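Local coordinates for core protein VP7 (Bluetongue virus, PDB 1BVP), which forms homotrimeric capsomers that assemble on a VP3 scaffold as part of the inner capsid of the virus, at residues M64-D67 and M68-A72; A27-M30 and E31-I35; Q124-G127 and F128-T132. All blocks are in the same frame, centred on the assembly; numbering follows the deposited sequence.

Contact 1 of 3, residues M64-D67 and M68-A72; sequences MCLD and MMLSA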
# COMPACT_ATOMS: atom_id res chain seq x y z
N MET A 64 5.74 -20.06 25.97
CA MET A 64 6.75 -19.11 26.41
C MET A 64 6.61 -17.85 25.56
O MET A 64 6.71 -16.74 26.05
CB MET A 64 8.16 -19.70 26.24
CG MET A 64 9.22 -18.70 26.60
SD MET A 64 10.87 -19.19 26.19
CE MET A 64 10.87 -19.26 24.36
N CYS A 65 6.37 -18.05 24.27
CA CYS A 65 6.19 -16.94 23.36
C CYS A 65 4.91 -16.17 23.68
O CYS A 65 4.90 -14.93 23.72
CB CYS A 65 6.14 -17.48 21.97
SG CYS A 65 7.76 -17.95 21.41
N LEU A 66 3.83 -16.91 23.95
CA LEU A 66 2.57 -16.31 24.33
C LEU A 66 2.77 -15.44 25.59
O LEU A 66 2.35 -14.28 25.64
CB LEU A 66 1.53 -17.38 24.59
CG LEU A 66 0.09 -16.96 24.92
CD1 LEU A 66 -0.42 -15.88 23.99
CD2 LEU A 66 -0.79 -18.19 24.82
N ASP A 67 3.48 -15.97 26.58
CA ASP A 67 3.74 -15.21 27.80
C ASP A 67 4.47 -13.93 27.52
O ASP A 67 4.18 -12.89 28.10
CB ASP A 67 4.58 -16.02 28.80
CG ASP A 67 3.75 -16.86 29.74
OD1 ASP A 67 2.54 -16.59 29.90
OD2 ASP A 67 4.31 -17.80 30.34
N MET A 68 5.47 -14.03 26.66
CA MET A 68 6.30 -12.90 26.31
C MET A 68 5.55 -11.85 25.52
O MET A 68 5.73 -10.66 25.76
CB MET A 68 7.52 -13.38 25.55
CG MET A 68 8.48 -14.14 26.44
SD MET A 68 9.99 -14.57 25.59
CE MET A 68 10.98 -14.89 27.02
N MET A 69 4.69 -12.29 24.60
CA MET A 69 3.86 -11.39 23.81
C MET A 69 2.89 -10.64 24.78
O MET A 69 2.89 -9.42 24.83
CB MET A 69 3.10 -12.20 22.77
CG MET A 69 2.19 -11.42 21.81
SD MET A 69 0.50 -11.22 22.43
CE MET A 69 0.21 -9.49 22.19
N LEU A 70 2.18 -11.37 25.64
CA LEU A 70 1.26 -10.72 26.56
C LEU A 70 1.94 -9.76 27.50
O LEU A 70 1.44 -8.66 27.74
CB LEU A 70 0.42 -11.74 27.34
CG LEU A 70 -0.38 -12.68 26.43
CD1 LEU A 70 -1.00 -13.80 27.19
CD2 LEU A 70 -1.43 -11.90 25.62
N SER A 71 3.11 -10.12 28.01
CA SER A 71 3.81 -9.22 28.94
C SER A 71 4.29 -7.95 28.25
O SER A 71 4.17 -6.86 28.79
CB SER A 71 4.97 -9.93 29.66
OG SER A 71 4.45 -10.97 30.48
N ALA A 72 4.80 -8.08 27.03
CA ALA A 72 5.27 -6.90 26.32
C ALA A 72 4.11 -5.98 25.94
O ALA A 72 4.28 -4.76 25.90
CB ALA A 72 6.05 -7.30 25.06

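Contact 2 of 3, residues A27-M30 and E31-I35; sequences ANVM and EILGI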
# COMPACT_ATOMS: atom_id res chain seq x y z
N ALA A 27 24.48 -19.03 14.71
CA ALA A 27 24.98 -18.85 16.10
C ALA A 27 24.23 -17.83 16.93
O ALA A 27 23.98 -18.01 18.12
CB ALA A 27 26.43 -18.49 16.06
N ASN A 28 23.98 -16.71 16.29
CA ASN A 28 23.25 -15.60 16.84
C ASN A 28 21.94 -16.11 17.55
O ASN A 28 21.66 -15.79 18.70
CB ASN A 28 22.97 -14.69 15.62
CG ASN A 28 22.22 -13.44 15.97
OD1 ASN A 28 21.10 -13.21 15.49
ND2 ASN A 28 22.83 -12.60 16.81
N VAL A 29 21.20 -16.97 16.88
CA VAL A 29 19.96 -17.54 17.42
C VAL A 29 20.16 -18.35 18.69
O VAL A 29 19.36 -18.26 19.62
CB VAL A 29 19.30 -18.48 16.37
CG1 VAL A 29 18.08 -19.16 16.91
CG2 VAL A 29 18.98 -17.71 15.13
N MET A 30 21.16 -19.22 18.69
CA MET A 30 21.42 -20.05 19.86
C MET A 30 21.87 -19.22 21.06
O MET A 30 21.52 -19.53 22.19
CB MET A 30 22.45 -21.11 19.54
CG MET A 30 21.91 -22.30 18.79
SD MET A 30 23.35 -23.35 18.47
CE MET A 30 22.64 -25.13 18.71
N GLU A 31 22.64 -18.18 20.81
CA GLU A 31 23.10 -17.33 21.89
C GLU A 31 21.92 -16.68 22.61
O GLU A 31 21.87 -16.66 23.83
CB GLU A 31 24.01 -16.28 21.31
CG GLU A 31 24.43 -15.24 22.28
CD GLU A 31 25.06 -14.05 21.58
OE1 GLU A 31 25.47 -14.20 20.39
OE2 GLU A 31 25.14 -12.95 22.19
N ILE A 32 20.94 -16.21 21.83
CA ILE A 32 19.73 -15.56 22.34
C ILE A 32 18.77 -16.54 23.04
O ILE A 32 18.29 -16.27 24.16
CB ILE A 32 18.98 -14.87 21.16
CG1 ILE A 32 19.77 -13.68 20.64
CG2 ILE A 32 17.57 -14.45 21.56
CD1 ILE A 32 19.39 -13.32 19.21
N LEU A 33 18.42 -17.63 22.35
CA LEU A 33 17.52 -18.62 22.91
C LEU A 33 18.07 -19.19 24.18
O LEU A 33 17.33 -19.44 25.13
CB LEU A 33 17.26 -19.76 21.93
CG LEU A 33 16.37 -19.36 20.76
CD1 LEU A 33 15.94 -20.59 20.00
CD2 LEU A 33 15.17 -18.60 21.28
N GLY A 34 19.38 -19.40 24.20
CA GLY A 34 20.03 -19.93 25.37
C GLY A 34 19.76 -19.08 26.59
O GLY A 34 19.22 -19.57 27.58
N ILE A 35 20.14 -17.82 26.51
CA ILE A 35 19.93 -16.89 27.62
C ILE A 35 18.46 -16.71 28.00
O ILE A 35 18.09 -16.73 29.19
CB ILE A 35 20.46 -15.51 27.28
CG1 ILE A 35 21.81 -15.69 26.59
CG2 ILE A 35 20.63 -14.68 28.56
CD1 ILE A 35 22.50 -14.41 26.25

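Contact 3 of 3, residues Q124-G127 and F128-T132; sequences QPYG and FFLET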
# COMPACT_ATOMS: atom_id res chain seq x y z
N GLN A 124 -5.23 10.98 3.09
CA GLN A 124 -6.35 10.27 3.70
C GLN A 124 -6.99 9.35 2.64
O GLN A 124 -6.93 9.63 1.45
CB GLN A 124 -7.31 11.26 4.29
CG GLN A 124 -6.60 12.16 5.25
CD GLN A 124 -6.09 11.38 6.43
OE1 GLN A 124 -6.84 10.61 7.04
NE2 GLN A 124 -4.82 11.55 6.75
N PRO A 125 -7.56 8.22 3.07
CA PRO A 125 -8.20 7.18 2.24
C PRO A 125 -9.51 7.38 1.50
O PRO A 125 -9.70 6.81 0.41
CB PRO A 125 -8.33 6.01 3.21
CG PRO A 125 -8.57 6.71 4.55
CD PRO A 125 -7.66 7.91 4.52
N TYR A 126 -10.44 8.11 2.12
CA TYR A 126 -11.74 8.29 1.51
C TYR A 126 -12.01 9.64 0.90
O TYR A 126 -11.17 10.54 0.99
CB TYR A 126 -12.79 7.95 2.52
CG TYR A 126 -12.50 6.66 3.23
CD1 TYR A 126 -12.26 5.46 2.51
CD2 TYR A 126 -12.50 6.63 4.63
CE1 TYR A 126 -12.03 4.24 3.21
CE2 TYR A 126 -12.28 5.44 5.34
CZ TYR A 126 -12.04 4.25 4.65
OH TYR A 126 -11.86 3.13 5.44
N GLY A 127 -13.17 9.76 0.26
CA GLY A 127 -13.55 11.00 -0.39
C GLY A 127 -13.68 12.12 0.62
O GLY A 127 -14.17 11.92 1.75
N PHE A 128 -13.26 13.31 0.20
CA PHE A 128 -13.32 14.46 1.07
C PHE A 128 -14.72 14.71 1.63
O PHE A 128 -14.87 15.19 2.75
CB PHE A 128 -12.80 15.69 0.34
CG PHE A 128 -12.67 16.89 1.23
CD1 PHE A 128 -13.74 17.75 1.44
CD2 PHE A 128 -11.48 17.16 1.87
CE1 PHE A 128 -13.62 18.85 2.26
CE2 PHE A 128 -11.36 18.27 2.70
CZ PHE A 128 -12.43 19.11 2.89
N PHE A 129 -15.74 14.38 0.85
CA PHE A 129 -17.14 14.58 1.25
C PHE A 129 -17.88 13.31 1.56
O PHE A 129 -19.09 13.25 1.41
CB PHE A 129 -17.92 15.31 0.17
CG PHE A 129 -17.41 16.67 -0.13
CD1 PHE A 129 -17.70 17.74 0.74
CD2 PHE A 129 -16.60 16.90 -1.24
CE1 PHE A 129 -17.18 19.03 0.49
CE2 PHE A 129 -16.08 18.16 -1.50
CZ PHE A 129 -16.37 19.24 -0.63
N LEU A 130 -17.17 12.29 2.01
CA LEU A 130 -17.82 11.05 2.33
C LEU A 130 -18.91 11.21 3.39
O LEU A 130 -19.95 10.56 3.33
CB LEU A 130 -16.78 10.06 2.84
CG LEU A 130 -17.36 8.67 3.17
CD1 LEU A 130 -17.35 7.80 1.92
CD2 LEU A 130 -16.56 8.03 4.29
N GLU A 131 -18.71 12.11 4.34
CA GLU A 131 -19.72 12.21 5.38
C GLU A 131 -20.71 13.34 5.20
O GLU A 131 -20.83 14.20 6.05
CB GLU A 131 -19.06 12.26 6.75
CG GLU A 131 -18.15 11.08 6.99
CD GLU A 131 -17.64 11.00 8.41
OE1 GLU A 131 -17.39 12.06 9.03
OE2 GLU A 131 -17.49 9.85 8.90
N THR A 132 -21.45 13.27 4.11
CA THR A 132 -22.47 14.26 3.78
C THR A 132 -23.83 13.56 3.78
O THR A 132 -23.95 12.41 3.33
CB THR A 132 -22.21 14.85 2.39
OG1 THR A 132 -21.93 13.79 1.45
CG2 THR A 132 -21.04 15.79 2.44

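Contact 1 of 3, residues M64-D67 and M68-A72
Leu66 and Leu70 meet one turn apart on helix 55-73, CD1 against CD1 at 3.9 Å, their side chains slanting across each other. Leu66 CB heads away, but CG anti to the backbone N (chi1 -176°), and the turn at chi2 (47°), bring CD1 against CG and CD1 of Leu70. Branched aliphatic groups suit this buried side, where Tyr84 borders both leucines and Leu316 of helix 304-323 packs on Leu66. Farther round the helix, CG of Met64 lies 4.2 Å from CE of Met68. The unbranched thioether of Met68 also reaches Val11 of helix 2-15 and Leu94. This is regular alpha-helical i to i+4 spacing in the helical domain of VP7, and the backbone bond from Leu70 N to Leu66 O is 2.9 Å and almost straight at 176°. The looser side is that of Ser71, which is partly exposed. Its hydroxyl folds back on the helix, OG donating to Asp67 O at 3.1 Å, while Ser71 N reaches the same oxygen from the opposite face of the carbonyl plane. The carboxylate of Asp67, though buried, is well supplied: Arg46 forms a salt bridge with it, and Tyr40, Tyr84 and the backbone N of His87 are hydrogen-bonded to it.

Contact 2 of 3, residues A27-M30 and E31-I35
Val29 and Leu33 lie side by side on helix 27-44 and point the same way, CG1 of the valine 4.0 Å from CD1 of the leucine. The valine places CG1 anti to the backbone N (chi1 176°). Leu33 is turned differently: its CG stands anti to the carbonyl carbon (chi1 -72°) and lies close to Val29 O, and CD1 goes on to the valine methyl. Beta-branched Val29 and longer Leu33 thus form a compact apolar strip. Asn28 and Ile32 make a second side-by-side pair, with Ile32 CD1 3.4 Å from Asn28 O and 4.1 Å from Asn28 OD1, so the methyl lies against the backbone oxygen, the side-chain oxygen farther off. Glu31 stretches its chain outward on the exposed side, which suits a charged residue. Gly34, with no side chain, donates its N-H to Met30 O, N to O 2.9 Å, one of four successive i to i+4 bonds. Among its neighbours, the helix sets Ile32 and Leu33 on Thr10 and Ala14 of helix 2-15, and Pro100 touches Ile32 and Ile35. Asn28 makes a weak hydrogen bond with Glu26 of the second subunit, and Val29 packs on Thr103 of the third, where helix 103-116 begins.

Contact 3 of 3, residues Q124-G127 and F128-T132
Gly127 O accepts a hydrogen bond from Leu130 N, 3.0 Å long, closing a type I beta turn with Phe128 and Phe129 at its corners. The turn lies in the loop between strands 122-123 and 134-136, in the antiparallel beta-sandwich (jelly-roll) domain of VP7. The donor stands well above the carbonyl plane, 63° out of it, as the tight bend of four residues brings the N-H over the C=O and not in line with it. Gly127 itself has backbone angles open to any residue. Beside the bond, with its CG anti to the backbone N (chi1 -178°), Leu130 directs CD2 to CB of Tyr126 at 4.2 Å; its side chain also packs on Ile222 of the third subunit. The ring of Tyr126 has CG of Pro125 over the centre of one face, 3.9 Å above the plane, so a rigid proline backs a flat ring. Its hydroxyl is hydrogen-bonded to Arg123 of the third subunit, which makes tyrosine apt at this interface. The two corner residues are buried and point away from 124-127: Phe128 sets CD1 over the centre of the Phe129 ring, and its own ring meets Tyr250 edge-to-face and touches Val247, both on strand 241-252. Large apolar rings fit this buried setting. Beyond the turn, Arg189 of the third subunit is hydrogen-bonded to Leu130 O and to the hydroxyl of Thr132, and that same OG1 donates to Phe129 O at 2.9 Å, nearly along the C=O axis.

From the N terminus the chain meets contact 2 first, at the start of helix 27-44, then contact 1 late in helix 55-73, the next helix, and last contact 3, in the loop between strands 122-123 and 134-136. The three follow in series, none nested in or crossing another, and only contact 3 closes a turn of a loop; the others span a helical turn. Contacts 1 and 2 belong to the helical part, with centres about 18 Å apart, and both lean on helix 2-15. Contact 3 lies across the chain's centre, about 39 Å from contact 1, centre to centre. Contacts 2 and 3 touch other subunits of the trimer, whereas contact 1 is internal to its chain.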